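PDB 4OQZ: putative oxidoreductase YfjR from Streptomyces aurantiacus, which acts as an S-selective imine reductase, probably drawing hydride from NADPH bound to its Rossmann-type domain. Local coordinates for residues A[21-26]-A[42-47]; A[29-34]-A[50-55]; A[67-72]-A[97-102]; A[131-136]-A[156-161]. One frame throughout, in Å; residues are numbered along the deposited sequence.

Contact 1 of 4, residues A[21-26]-A[42-47]; sequences YLDRGY and VARGAK
L22, in the last turn of helix 12-23, spreads its two methyls against the turn that follows helix 39-44. Its CG stands anti to the carbonyl carbon (chi1 -68°), which carries the branch across the gap. L22 CD1 meets A46 CB at 4.0 Å and also leans on R44 CB, while L22 CD2 lies 4.0 Å from A46 N. Closer to the backbone, L22 CB passes one face of the R44 guanidinium, 4.0 Å from NH2. These are the ends of two helices of the Rossmann fold, one after the first strand (4-8) and one after the second (27-31), and V28 and L41 also pack on L22. D23 comes next and adds charge at the solvent-facing side: its OD1 forms a salt bridge with R44 NH2 at 2.7 Å. The N-H...O angle is 140° and the donor stands 46° out of the carboxylate plane, a bent, one-pronged contact made through a single nitrogen; a bend at chi3 of R44 brings the guanidinium there. G25, with positive phi, is the C-prime residue of a Schellman motif ending helix 12-23, its N bonded to L22 O at 3.1 Å. Y26 N completes that motif by reaching Y21 O at 2.9 Å.

Contact 2 of 4, residues A[29-34]-A[50-55]; sequences TLWNRT and ATPEQA
W31 packs on P52 and A55 where the second parallel strand of the Rossmann fold, 27-31, runs beside the start of helix 52-57. The indole is swung toward that helix by a chi1 of -163°, which puts CG opposite the backbone N. Starting at the root, W31 CB touches A55 CB at 3.9 Å. W31 CG then lies near P52 N, and CD1 approaches T51 C at 3.6 Å, the tightest approach between the two segments. W31 NE1 comes 3.7 Å from T51 CA, with A50 O near the ring plane at the edge but not hydrogen-bonded to it. Farther out, P52 CG sits over the centre of the six-membered ring in a CH-pi contact, 3.9 Å from the centroid and 10° off the normal. The opposite indole face is approached toward its rim by R33 N, so the ring lies between the proline and its own following backbone; V75 of helix 69-75 touches both W31 and P52. An alanine here would remove the indole and is likely to leave P52 CG without the ring face beneath it, opening a gap at the start of the helix. Lower down the strand, T29 CG2 reaches A55 CA at 4.1 Å. T51 is the N-cap of the helix, its OG1 accepting a weak bond from Q54 N. N32 OD1 accepts from L10 N, tying the end of the strand to the turn that resembles the glycine-rich dinucleotide-binding turn of Rossmann folds. The amide's other end closes the loop, N32 ND2 donating to T34 O at 2.7 Å with an almost straight N-H...O angle of 177°.

Contact 3 of 4, residues A[67-72]-A[97-102]; sequences IDYDAM and EKARAA
The ring of Y69 lies against helix 96-108 and meets three of its residues in turn. A99 CA stands over one face, displaced toward the rim, in a CH-pi contact 3.9 Å from the centroid and 23° off the normal. A99 CB continues along the ring to its far end, 3.6 Å from Y69 OH. Y69 CD2 comes within 3.6 Å of K98 C, and on the other side Y69 CD1 touches A102 CB at 3.7 Å. The small alanines let the aromatic ring lie directly on the helix backbone. A chi1 of -66°, with CG anti to the carbonyl carbon, turns the ring that way. At the exposed margin D70 OD1 lies 3.5 Å from K98 CE, while K98 NZ is 4.6 Å away from the same oxygen, too far for a salt bridge, so any attraction is probably modest.

One shell out, D68 is the N-cap of helix 69-75: its OD2 accepts from A71 N at 2.8 Å, and Y69 N makes a weak bond to D94 OD2. H113, T115 and N90 of the strands beneath also pack on Y69. E97 and R100 point away from it and pack on D250 and H193 of the second subunit. The two helices follow the adjacent parallel strands 61-64 and 87-90, and their packing is that of neighbouring helices in successive beta-alpha-beta units of a Rossmann fold.

Contact 4 of 4, residues A[131-136]-A[156-161]; sequences STFYSG and DYRGED
D156 and G136 bury the most surface where strands 131-135 and 154-159 pair in parallel. The backbone N and O of D156 straddle F133: N donates to T132 O at 2.7 Å, and O accepts from Y134 N at 3.0 Å. The next rung runs from R158 N to Y134 O at 2.8 Å. The D156 carboxylate, with CG anti to the backbone N (chi1 -170°), runs beside the F133 ring and points the same way. R158 NH1 forms a salt bridge to D156 OD1, meeting it on the syn side but out of the carboxylate plane, and R158 CD rests 3.7 Å from F133 CD1, so ring, carboxylate and folded arginine form one cluster. D156 OD2 is hydrogen-bonded to Y203 OH of the second subunit, whose ring also meets F133.

G136 is held at both polar atoms. Its N donates to G159 O at 2.8 Å, in the carbonyl plane, and its O accepts from Y157 OH at 2.5 Å, with the hydroxyl nearly in line with the C=O bond (176°). A phenylalanine in place of Y157 would probably leave G136 O without this hydroxyl donor and the turn after the strand less firmly fixed. With the backbone angles of G136, any side chain would collide with the carbonyl oxygen of S135. Next to it, S135 OG donates to D161 O at 2.9 Å.

Helix 138-151 connects the two strands as a beta-alpha-beta unit and covers the face bearing Y134 and Y157; helix 163-191 covers that of F133 and S135, and antiparallel strand 112-119 borders strand 131-135 on its other side.

How the contacts relate
From the N terminus, contact 1 opens at the end of helix 12-23 and closes just after helix 39-44, but contact 2 begins on strand 27-31 before that and closes at helix 52-57, so the two loops cross. They meet where K47 O lies 2.7 Å from L30 N, a probable hydrogen bond, and together they join the ends of helices 12-23 and 39-44 and pack strand 27-31 against the start of helix 52-57, at the 47-48 edge of the sheet. Contacts 3 and 4 follow in series. Contact 3 joins helices 69-75 and 96-108, and contact 4 closes the last beta-alpha-beta unit. A 3.0 Å salt bridge from R100 NE to D161 OD1 links them, and both touch the second subunit.

Contact 1 of 4, residues A[21-26]-A[42-47]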
loop_
_atom_site.group_PDB
_atom_site.type_symbol
_atom_site.label_atom_id
_atom_site.label_comp_id
_atom_site.label_asym_id
_atom_site.label_seq_id
_atom_site.Cartn_x
_atom_site.Cartn_y
_atom_site.Cartn_z
ATOM N N TYR A 21 -30.617 -2.430 11.297
ATOM C CA TYR A 21 -31.601 -3.361 11.854
ATOM C C TYR A 21 -33.023 -2.795 11.833
ATOM O O TYR A 21 -33.942 -3.496 11.417
ATOM C CB TYR A 21 -31.193 -3.877 13.250
ATOM C CG TYR A 21 -30.137 -4.955 13.206
ATOM C CD1 TYR A 21 -30.429 -6.230 12.728
ATOM C CD2 TYR A 21 -28.843 -4.711 13.660
ATOM C CE1 TYR A 21 -29.450 -7.229 12.672
ATOM C CE2 TYR A 21 -27.861 -5.701 13.617
ATOM C CZ TYR A 21 -28.164 -6.955 13.108
ATOM O OH TYR A 21 -27.191 -7.930 13.070
ATOM N N LEU A 22 -33.207 -1.513 12.217
ATOM C CA LEU A 22 -34.515 -0.864 12.170
ATOM C C LEU A 22 -35.043 -0.769 10.720
ATOM O O LEU A 22 -36.224 -1.025 10.488
ATOM C CB LEU A 22 -34.471 0.536 12.811
ATOM C CG LEU A 22 -34.243 0.630 14.322
ATOM C CD1 LEU A 22 -33.915 2.059 14.718
ATOM C CD2 LEU A 22 -35.440 0.116 15.103
ATOM N N ASP A 23 -34.154 -0.462 9.757
ATOM C CA ASP A 23 -34.484 -0.367 8.319
ATOM C C ASP A 23 -35.008 -1.693 7.755
ATOM O O ASP A 23 -35.761 -1.680 6.780
ATOM C CB ASP A 23 -33.238 0.033 7.500
ATOM C CG ASP A 23 -32.835 1.498 7.531
ATOM O OD1 ASP A 23 -33.702 2.349 7.857
ATOM O OD2 ASP A 23 -31.663 1.798 7.176
ATOM N N ARG A 24 -34.547 -2.830 8.335
ATOM C CA ARG A 24 -34.938 -4.175 7.925
ATOM C C ARG A 24 -36.122 -4.763 8.705
ATOM O O ARG A 24 -36.480 -5.922 8.487
ATOM C CB ARG A 24 -33.725 -5.101 7.907
ATOM C CG ARG A 24 -33.134 -5.197 6.513
ATOM C CD ARG A 24 -31.629 -5.061 6.521
ATOM N NE ARG A 24 -31.129 -4.641 5.210
ATOM C CZ ARG A 24 -29.901 -4.183 4.980
ATOM N NH1 ARG A 24 -29.026 -4.074 5.974
ATOM N NH2 ARG A 24 -29.539 -3.825 3.753
ATOM N N GLY A 25 -36.753 -3.945 9.549
ATOM C CA GLY A 25 -37.925 -4.327 10.324
ATOM C C GLY A 25 -37.640 -5.028 11.632
ATOM O O GLY A 25 -38.549 -5.619 12.223
ATOM N N TYR A 26 -36.385 -4.971 12.102
ATOM C CA TYR A 26 -36.042 -5.635 13.365
ATOM C C TYR A 26 -36.534 -4.850 14.562
ATOM O O TYR A 26 -36.394 -3.632 14.623
ATOM C CB TYR A 26 -34.523 -5.837 13.508
ATOM C CG TYR A 26 -33.934 -6.971 12.704
ATOM C CD1 TYR A 26 -33.705 -6.836 11.334
ATOM C CD2 TYR A 26 -33.485 -8.127 13.326
ATOM C CE1 TYR A 26 -33.105 -7.857 10.596
ATOM C CE2 TYR A 26 -32.874 -9.151 12.602
ATOM C CZ TYR A 26 -32.702 -9.020 11.234
ATOM O OH TYR A 26 -32.127 -10.041 10.517
ATOM N N VAL A 42 -34.197 5.937 19.356
ATOM C CA VAL A 42 -35.438 5.808 20.139
ATOM C C VAL A 42 -36.605 6.484 19.406
ATOM O O VAL A 42 -37.702 5.920 19.342
ATOM C CB VAL A 42 -35.313 6.303 21.620
ATOM C CG1 VAL A 42 -36.659 6.267 22.339
ATOM C CG2 VAL A 42 -34.297 5.478 22.396
ATOM N N ALA A 43 -36.351 7.675 18.838
ATOM C CA ALA A 43 -37.354 8.447 18.101
ATOM C C ALA A 43 -37.864 7.669 16.888
ATOM O O ALA A 43 -39.008 7.855 16.505
ATOM C CB ALA A 43 -36.778 9.786 17.665
ATOM N N ARG A 44 -37.034 6.763 16.332
ATOM C CA ARG A 44 -37.335 5.886 15.191
ATOM C C ARG A 44 -38.057 4.590 15.584
ATOM O O ARG A 44 -38.618 3.915 14.721
ATOM C CB ARG A 44 -36.062 5.542 14.438
ATOM C CG ARG A 44 -35.582 6.662 13.527
ATOM C CD ARG A 44 -34.423 6.176 12.699
ATOM N NE ARG A 44 -34.821 5.106 11.787
ATOM C CZ ARG A 44 -33.982 4.473 10.980
ATOM N NH1 ARG A 44 -32.692 4.789 10.975
ATOM N NH2 ARG A 44 -34.422 3.518 10.175
ATOM N N GLY A 45 -38.035 4.254 16.865
ATOM C CA GLY A 45 -38.752 3.093 17.369
ATOM C C GLY A 45 -37.904 2.088 18.115
ATOM O O GLY A 45 -38.426 1.057 18.545
ATOM N N ALA A 46 -36.590 2.365 18.266
ATOM C CA ALA A 46 -35.705 1.489 19.029
ATOM C C ALA A 46 -36.008 1.655 20.533
ATOM O O ALA A 46 -36.497 2.713 20.964
ATOM C CB ALA A 46 -34.248 1.800 18.718
ATOM N N LYS A 47 -35.834 0.588 21.307
ATOM C CA LYS A 47 -36.144 0.616 22.744
ATOM C C LYS A 47 -34.841 0.743 23.524
ATOM O O LYS A 47 -33.916 -0.055 23.316
ATOM C CB LYS A 47 -36.913 -0.654 23.183
ATOM C CG LYS A 47 -37.997 -1.119 22.210
ATOM C CD LYS A 47 -38.404 -2.560 22.475
ATOM C CE LYS A 47 -39.450 -3.055 21.504
ATOM N NZ LYS A 47 -40.032 -4.355 21.939
#

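Contact 2 of 4, residues A[29-34]-A[50-55]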
loop_
_atom_site.group_PDB
_atom_site.type_symbol
_atom_site.label_atom_id
_atom_site.label_comp_id
_atom_site.label_asym_id
_atom_site.label_seq_id
_atom_site.Cartn_x
_atom_site.Cartn_y
_atom_site.Cartn_z
ATOM N N THR A 29 -33.572 -3.408 20.596
ATOM C CA THR A 29 -33.324 -3.062 22.007
ATOM C C THR A 29 -31.884 -2.561 22.094
ATOM O O THR A 29 -30.998 -3.153 21.483
ATOM C CB THR A 29 -33.611 -4.251 22.951
ATOM O OG1 THR A 29 -34.929 -4.728 22.692
ATOM C CG2 THR A 29 -33.511 -3.868 24.428
ATOM N N LEU A 30 -31.657 -1.439 22.791
ATOM C CA LEU A 30 -30.322 -0.829 22.879
ATOM C C LEU A 30 -29.814 -0.655 24.312
ATOM O O LEU A 30 -30.571 -0.781 25.262
ATOM C CB LEU A 30 -30.329 0.589 22.240
ATOM C CG LEU A 30 -30.940 0.827 20.865
ATOM C CD1 LEU A 30 -31.214 2.296 20.679
ATOM C CD2 LEU A 30 -30.017 0.353 19.765
ATOM N N TRP A 31 -28.522 -0.291 24.419
ATOM C CA TRP A 31 -27.798 0.159 25.596
ATOM C C TRP A 31 -26.514 0.929 25.232
ATOM O O TRP A 31 -25.808 0.554 24.293
ATOM C CB TRP A 31 -27.525 -0.939 26.633
ATOM C CG TRP A 31 -27.157 -0.337 27.958
ATOM C CD1 TRP A 31 -28.010 0.222 28.866
ATOM C CD2 TRP A 31 -25.831 -0.027 28.411
ATOM N NE1 TRP A 31 -27.297 0.795 29.897
ATOM C CE2 TRP A 31 -25.957 0.659 29.641
ATOM C CE3 TRP A 31 -24.542 -0.261 27.892
ATOM C CZ2 TRP A 31 -24.843 1.073 30.384
ATOM C CZ3 TRP A 31 -23.441 0.151 28.628
ATOM C CH2 TRP A 31 -23.595 0.795 29.867
ATOM N N ASN A 32 -26.239 2.020 25.970
ATOM C CA ASN A 32 -25.025 2.830 25.865
ATOM C C ASN A 32 -24.760 3.507 27.208
ATOM O O ASN A 32 -25.717 3.829 27.929
ATOM C CB ASN A 32 -25.116 3.869 24.733
ATOM C CG ASN A 32 -23.777 4.440 24.307
ATOM O OD1 ASN A 32 -22.888 3.730 23.833
ATOM N ND2 ASN A 32 -23.612 5.749 24.425
ATOM N N ARG A 33 -23.467 3.723 27.547
ATOM C CA ARG A 33 -23.056 4.401 28.786
ATOM C C ARG A 33 -23.580 5.846 28.793
ATOM O O ARG A 33 -23.946 6.361 29.845
ATOM C CB ARG A 33 -21.531 4.385 28.944
ATOM C CG ARG A 33 -21.091 4.563 30.399
ATOM C CD ARG A 33 -20.075 5.675 30.581
ATOM N NE ARG A 33 -18.771 5.338 30.002
ATOM C CZ ARG A 33 -17.661 6.048 30.181
ATOM N NH1 ARG A 33 -17.677 7.142 30.936
ATOM N NH2 ARG A 33 -16.524 5.669 29.612
ATOM N N THR A 34 -23.631 6.479 27.603
ATOM C CA THR A 34 -24.163 7.826 27.404
ATOM C C THR A 34 -25.519 7.642 26.704
ATOM O O THR A 34 -25.555 7.230 25.544
ATOM C CB THR A 34 -23.166 8.708 26.622
ATOM O OG1 THR A 34 -21.817 8.288 26.869
ATOM C CG2 THR A 34 -23.327 10.182 26.937
ATOM N N ALA A 50 -32.670 0.280 30.501
ATOM C CA ALA A 50 -32.158 1.103 31.591
ATOM C C ALA A 50 -30.813 0.580 32.089
ATOM O O ALA A 50 -30.058 1.331 32.713
ATOM C CB ALA A 50 -33.161 1.181 32.717
ATOM N N THR A 51 -30.503 -0.704 31.791
ATOM C CA THR A 51 -29.275 -1.387 32.207
ATOM C C THR A 51 -28.829 -2.404 31.139
ATOM O O THR A 51 -29.678 -2.871 30.370
ATOM C CB THR A 51 -29.514 -2.200 33.508
ATOM O OG1 THR A 51 -30.317 -3.346 33.212
ATOM C CG2 THR A 51 -30.099 -1.377 34.663
ATOM N N PRO A 52 -27.544 -2.858 31.172
ATOM C CA PRO A 52 -27.099 -3.921 30.253
ATOM C C PRO A 52 -27.837 -5.258 30.430
ATOM O O PRO A 52 -28.028 -5.974 29.454
ATOM C CB PRO A 52 -25.616 -4.082 30.605
ATOM C CG PRO A 52 -25.225 -2.799 31.246
ATOM C CD PRO A 52 -26.429 -2.427 32.045
ATOM N N GLU A 53 -28.259 -5.589 31.670
ATOM C CA GLU A 53 -28.995 -6.815 32.016
ATOM C C GLU A 53 -30.255 -6.969 31.155
ATOM O O GLU A 53 -30.427 -8.001 30.500
ATOM C CB GLU A 53 -29.399 -6.800 33.497
ATOM C CG GLU A 53 -28.242 -6.896 34.474
ATOM C CD GLU A 53 -27.575 -5.580 34.829
ATOM O OE1 GLU A 53 -27.749 -5.122 35.983
ATOM O OE2 GLU A 53 -26.866 -5.019 33.960
ATOM N N GLN A 54 -31.100 -5.910 31.133
ATOM C CA GLN A 54 -32.366 -5.836 30.404
ATOM C C GLN A 54 -32.125 -5.848 28.905
ATOM O O GLN A 54 -32.893 -6.474 28.174
ATOM C CB GLN A 54 -33.159 -4.594 30.824
ATOM C CG GLN A 54 -33.623 -4.642 32.287
ATOM C CD GLN A 54 -34.828 -5.524 32.515
ATOM O OE1 GLN A 54 -35.858 -5.392 31.839
ATOM N NE2 GLN A 54 -34.754 -6.395 33.529
ATOM N N ALA A 55 -31.033 -5.197 28.453
ATOM C CA ALA A 55 -30.635 -5.187 27.041
ATOM C C ALA A 55 -30.309 -6.623 26.595
ATOM O O ALA A 55 -30.801 -7.034 25.547
ATOM C CB ALA A 55 -29.435 -4.276 26.834
#

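Contact 3 of 4, residues A[67-72]-A[97-102]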
loop_
_atom_site.group_PDB
_atom_site.type_symbol
_atom_site.label_atom_id
_atom_site.label_comp_id
_atom_site.label_asym_id
_atom_site.label_seq_id
_atom_site.Cartn_x
_atom_site.Cartn_y
_atom_site.Cartn_z
ATOM N N ILE A 67 -15.541 -0.010 22.679
ATOM C CA ILE A 67 -14.196 0.506 22.382
ATOM C C ILE A 67 -13.210 -0.634 22.081
ATOM O O ILE A 67 -12.542 -0.626 21.042
ATOM C CB ILE A 67 -13.679 1.449 23.518
ATOM C CG1 ILE A 67 -14.774 2.448 23.979
ATOM C CG2 ILE A 67 -12.401 2.191 23.091
ATOM C CD1 ILE A 67 -14.965 2.562 25.569
ATOM N N ASP A 68 -13.166 -1.624 22.978
ATOM C CA ASP A 68 -12.263 -2.772 22.936
ATOM C C ASP A 68 -12.838 -3.908 23.823
ATOM O O ASP A 68 -13.958 -3.770 24.330
ATOM C CB ASP A 68 -10.889 -2.314 23.481
ATOM C CG ASP A 68 -10.979 -1.439 24.730
ATOM O OD1 ASP A 68 -10.593 -0.257 24.654
ATOM O OD2 ASP A 68 -11.511 -1.912 25.749
ATOM N N TYR A 69 -12.069 -5.018 24.025
ATOM C CA TYR A 69 -12.502 -6.120 24.888
ATOM C C TYR A 69 -12.431 -5.737 26.352
ATOM O O TYR A 69 -13.271 -6.190 27.120
ATOM C CB TYR A 69 -11.772 -7.449 24.588
ATOM C CG TYR A 69 -12.094 -8.001 23.215
ATOM C CD1 TYR A 69 -13.371 -8.459 22.905
ATOM C CD2 TYR A 69 -11.127 -8.047 22.217
ATOM C CE1 TYR A 69 -13.677 -8.947 21.637
ATOM C CE2 TYR A 69 -11.430 -8.507 20.936
ATOM C CZ TYR A 69 -12.706 -8.962 20.652
ATOM O OH TYR A 69 -13.020 -9.406 19.392
ATOM N N ASP A 70 -11.486 -4.854 26.732
ATOM C CA ASP A 70 -11.330 -4.363 28.112
ATOM C C ASP A 70 -12.595 -3.636 28.605
ATOM O O ASP A 70 -12.920 -3.719 29.787
ATOM C CB ASP A 70 -10.115 -3.426 28.217
ATOM C CG ASP A 70 -9.092 -3.845 29.244
ATOM O OD1 ASP A 70 -8.253 -4.715 28.923
ATOM O OD2 ASP A 70 -9.107 -3.279 30.360
ATOM N N ALA A 71 -13.300 -2.928 27.694
ATOM C CA ALA A 71 -14.534 -2.198 27.984
ATOM C C ALA A 71 -15.730 -3.143 28.113
ATOM O O ALA A 71 -16.698 -2.801 28.792
ATOM C CB ALA A 71 -14.795 -1.159 26.906
ATOM N N MET A 72 -15.658 -4.330 27.475
ATOM C CA MET A 72 -16.697 -5.371 27.473
ATOM C C MET A 72 -16.954 -5.963 28.863
ATOM O O MET A 72 -18.110 -6.224 29.201
ATOM C CB MET A 72 -16.343 -6.480 26.460
ATOM C CG MET A 72 -17.483 -7.425 26.137
ATOM S SD MET A 72 -17.347 -9.001 27.000
ATOM C CE MET A 72 -18.441 -9.983 26.021
ATOM N N GLU A 97 -5.438 -12.213 21.052
ATOM C CA GLU A 97 -5.302 -12.687 22.433
ATOM C C GLU A 97 -6.463 -12.214 23.318
ATOM O O GLU A 97 -7.076 -13.029 24.008
ATOM C CB GLU A 97 -3.927 -12.316 23.018
ATOM C CG GLU A 97 -3.212 -13.471 23.702
ATOM C CD GLU A 97 -3.007 -14.737 22.887
ATOM O OE1 GLU A 97 -2.371 -14.667 21.811
ATOM O OE2 GLU A 97 -3.491 -15.803 23.331
ATOM N N LYS A 98 -6.811 -10.916 23.244
ATOM C CA LYS A 98 -7.942 -10.341 23.979
ATOM C C LYS A 98 -9.306 -10.899 23.526
ATOM O O LYS A 98 -10.204 -11.021 24.359
ATOM C CB LYS A 98 -7.889 -8.806 23.993
ATOM C CG LYS A 98 -7.023 -8.299 25.148
ATOM C CD LYS A 98 -7.025 -6.786 25.252
ATOM C CE LYS A 98 -6.308 -6.288 26.485
ATOM N NZ LYS A 98 -4.830 -6.380 26.354
ATOM N N ALA A 99 -9.433 -11.297 22.237
ATOM C CA ALA A 99 -10.639 -11.942 21.702
ATOM C C ALA A 99 -10.778 -13.375 22.285
ATOM O O ALA A 99 -11.896 -13.788 22.622
ATOM C CB ALA A 99 -10.586 -11.980 20.184
ATOM N N ARG A 100 -9.633 -14.116 22.432
ATOM C CA ARG A 100 -9.598 -15.456 23.016
ATOM C C ARG A 100 -9.957 -15.405 24.495
ATOM O O ARG A 100 -10.607 -16.337 24.978
ATOM C CB ARG A 100 -8.223 -16.151 22.841
ATOM C CG ARG A 100 -7.910 -16.553 21.401
ATOM C CD ARG A 100 -6.593 -17.307 21.264
ATOM N NE ARG A 100 -6.160 -17.368 19.865
ATOM C CZ ARG A 100 -5.154 -16.665 19.348
ATOM N NH1 ARG A 100 -4.432 -15.858 20.117
ATOM N NH2 ARG A 100 -4.847 -16.782 18.065
ATOM N N ALA A 101 -9.541 -14.327 25.217
ATOM C CA ALA A 101 -9.854 -14.182 26.650
ATOM C C ALA A 101 -11.315 -13.774 26.848
ATOM O O ALA A 101 -11.916 -14.148 27.849
ATOM C CB ALA A 101 -8.914 -13.188 27.323
ATOM N N ALA A 102 -11.899 -13.054 25.872
ATOM C CA ALA A 102 -13.302 -12.634 25.907
ATOM C C ALA A 102 -14.231 -13.825 25.672
ATOM O O ALA A 102 -15.185 -13.998 26.432
ATOM C CB ALA A 102 -13.558 -11.542 24.877
#

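Contact 4 of 4, residues A[131-136]-A[156-161]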
loop_
_atom_site.group_PDB
_atom_site.type_symbol
_atom_site.label_atom_id
_atom_site.label_comp_id
_atom_site.label_asym_id
_atom_site.label_seq_id
_atom_site.Cartn_x
_atom_site.Cartn_y
_atom_site.Cartn_z
ATOM N N SER A 131 -17.874 -6.392 3.894
ATOM C CA SER A 131 -17.540 -7.671 4.505
ATOM C C SER A 131 -17.078 -7.597 5.976
ATOM O O SER A 131 -16.626 -6.555 6.466
ATOM C CB SER A 131 -16.528 -8.430 3.648
ATOM O OG SER A 131 -16.390 -9.774 4.085
ATOM N N THR A 132 -17.323 -8.689 6.697
ATOM C CA THR A 132 -16.951 -8.854 8.104
ATOM C C THR A 132 -16.430 -10.267 8.274
ATOM O O THR A 132 -17.064 -11.236 7.826
ATOM C CB THR A 132 -18.120 -8.604 9.050
ATOM O OG1 THR A 132 -18.687 -7.325 8.797
ATOM C CG2 THR A 132 -17.704 -8.682 10.560
ATOM N N PHE A 133 -15.287 -10.383 8.953
ATOM C CA PHE A 133 -14.681 -11.673 9.263
ATOM C C PHE A 133 -15.320 -12.142 10.570
ATOM O O PHE A 133 -15.456 -11.347 11.486
ATOM C CB PHE A 133 -13.159 -11.522 9.499
ATOM C CG PHE A 133 -12.321 -11.161 8.297
ATOM C CD1 PHE A 133 -12.083 -12.091 7.289
ATOM C CD2 PHE A 133 -11.727 -9.911 8.198
ATOM C CE1 PHE A 133 -11.315 -11.751 6.176
ATOM C CE2 PHE A 133 -10.945 -9.577 7.080
ATOM C CZ PHE A 133 -10.770 -10.486 6.072
ATOM N N TYR A 134 -15.693 -13.407 10.648
ATOM C CA TYR A 134 -16.247 -14.034 11.841
ATOM C C TYR A 134 -15.477 -15.290 12.234
ATOM O O TYR A 134 -15.100 -16.096 11.376
ATOM C CB TYR A 134 -17.732 -14.368 11.680
ATOM C CG TYR A 134 -18.619 -13.138 11.713
ATOM C CD1 TYR A 134 -18.913 -12.498 12.912
ATOM C CD2 TYR A 134 -19.140 -12.599 10.540
ATOM C CE1 TYR A 134 -19.697 -11.351 12.944
ATOM C CE2 TYR A 134 -19.945 -11.465 10.561
ATOM C CZ TYR A 134 -20.223 -10.842 11.768
ATOM O OH TYR A 134 -20.996 -9.698 11.812
ATOM N N SER A 135 -15.226 -15.437 13.537
ATOM C CA SER A 135 -14.584 -16.611 14.082
ATOM C C SER A 135 -15.225 -17.011 15.427
ATOM O O SER A 135 -15.833 -16.178 16.101
ATOM C CB SER A 135 -13.065 -16.458 14.131
ATOM O OG SER A 135 -12.592 -15.586 15.144
ATOM N N GLY A 136 -15.180 -18.301 15.735
ATOM C CA GLY A 136 -15.799 -18.858 16.930
ATOM C C GLY A 136 -16.655 -20.059 16.595
ATOM O O GLY A 136 -16.467 -20.648 15.528
ATOM N N ASP A 156 -17.556 -13.513 6.388
ATOM C CA ASP A 156 -16.514 -14.509 6.090
ATOM C C ASP A 156 -16.049 -15.273 7.324
ATOM O O ASP A 156 -15.170 -14.804 8.043
ATOM C CB ASP A 156 -15.347 -13.799 5.397
ATOM C CG ASP A 156 -14.268 -14.673 4.788
ATOM O OD1 ASP A 156 -14.382 -15.922 4.877
ATOM O OD2 ASP A 156 -13.345 -14.113 4.162
ATOM N N TYR A 157 -16.615 -16.473 7.539
ATOM C CA TYR A 157 -16.279 -17.344 8.659
ATOM C C TYR A 157 -14.891 -17.982 8.465
ATOM O O TYR A 157 -14.698 -18.787 7.548
ATOM C CB TYR A 157 -17.367 -18.402 8.872
ATOM C CG TYR A 157 -17.081 -19.306 10.044
ATOM C CD1 TYR A 157 -17.392 -18.916 11.345
ATOM C CD2 TYR A 157 -16.466 -20.542 9.862
ATOM C CE1 TYR A 157 -17.113 -19.741 12.433
ATOM C CE2 TYR A 157 -16.171 -21.369 10.943
ATOM C CZ TYR A 157 -16.514 -20.971 12.224
ATOM O OH TYR A 157 -16.253 -21.804 13.281
ATOM N N ARG A 158 -13.940 -17.610 9.339
ATOM C CA ARG A 158 -12.532 -18.027 9.282
ATOM C C ARG A 158 -12.178 -19.267 10.057
ATOM O O ARG A 158 -11.207 -19.963 9.713
ATOM C CB ARG A 158 -11.591 -16.861 9.662
ATOM C CG ARG A 158 -11.704 -15.576 8.811
ATOM C CD ARG A 158 -11.775 -15.788 7.294
ATOM N NE ARG A 158 -10.712 -16.659 6.771
ATOM C CZ ARG A 158 -10.852 -17.472 5.725
ATOM N NH1 ARG A 158 -12.011 -17.543 5.080
ATOM N NH2 ARG A 158 -9.836 -18.233 5.324
ATOM N N GLY A 159 -12.938 -19.554 11.103
ATOM C CA GLY A 159 -12.653 -20.736 11.901
ATOM C C GLY A 159 -13.200 -20.704 13.309
ATOM O O GLY A 159 -13.796 -19.712 13.745
ATOM N N GLU A 160 -12.986 -21.812 14.021
ATOM C CA GLU A 160 -13.439 -22.017 15.391
ATOM C C GLU A 160 -12.691 -21.151 16.400
ATOM O O GLU A 160 -13.256 -20.806 17.447
ATOM C CB GLU A 160 -13.342 -23.503 15.761
ATOM C CG GLU A 160 -14.361 -24.370 15.037
ATOM C CD GLU A 160 -15.776 -24.377 15.583
ATOM O OE1 GLU A 160 -15.996 -23.867 16.707
ATOM O OE2 GLU A 160 -16.655 -24.966 14.915
ATOM N N ASP A 161 -11.427 -20.799 16.077
ATOM C CA ASP A 161 -10.559 -19.995 16.934
ATOM C C ASP A 161 -11.045 -18.545 17.115
ATOM O O ASP A 161 -11.085 -17.793 16.145
ATOM C CB ASP A 161 -9.077 -20.081 16.496
ATOM C CG ASP A 161 -8.119 -19.092 17.155
ATOM O OD1 ASP A 161 -8.288 -18.805 18.361
ATOM O OD2 ASP A 161 -7.187 -18.622 16.467
#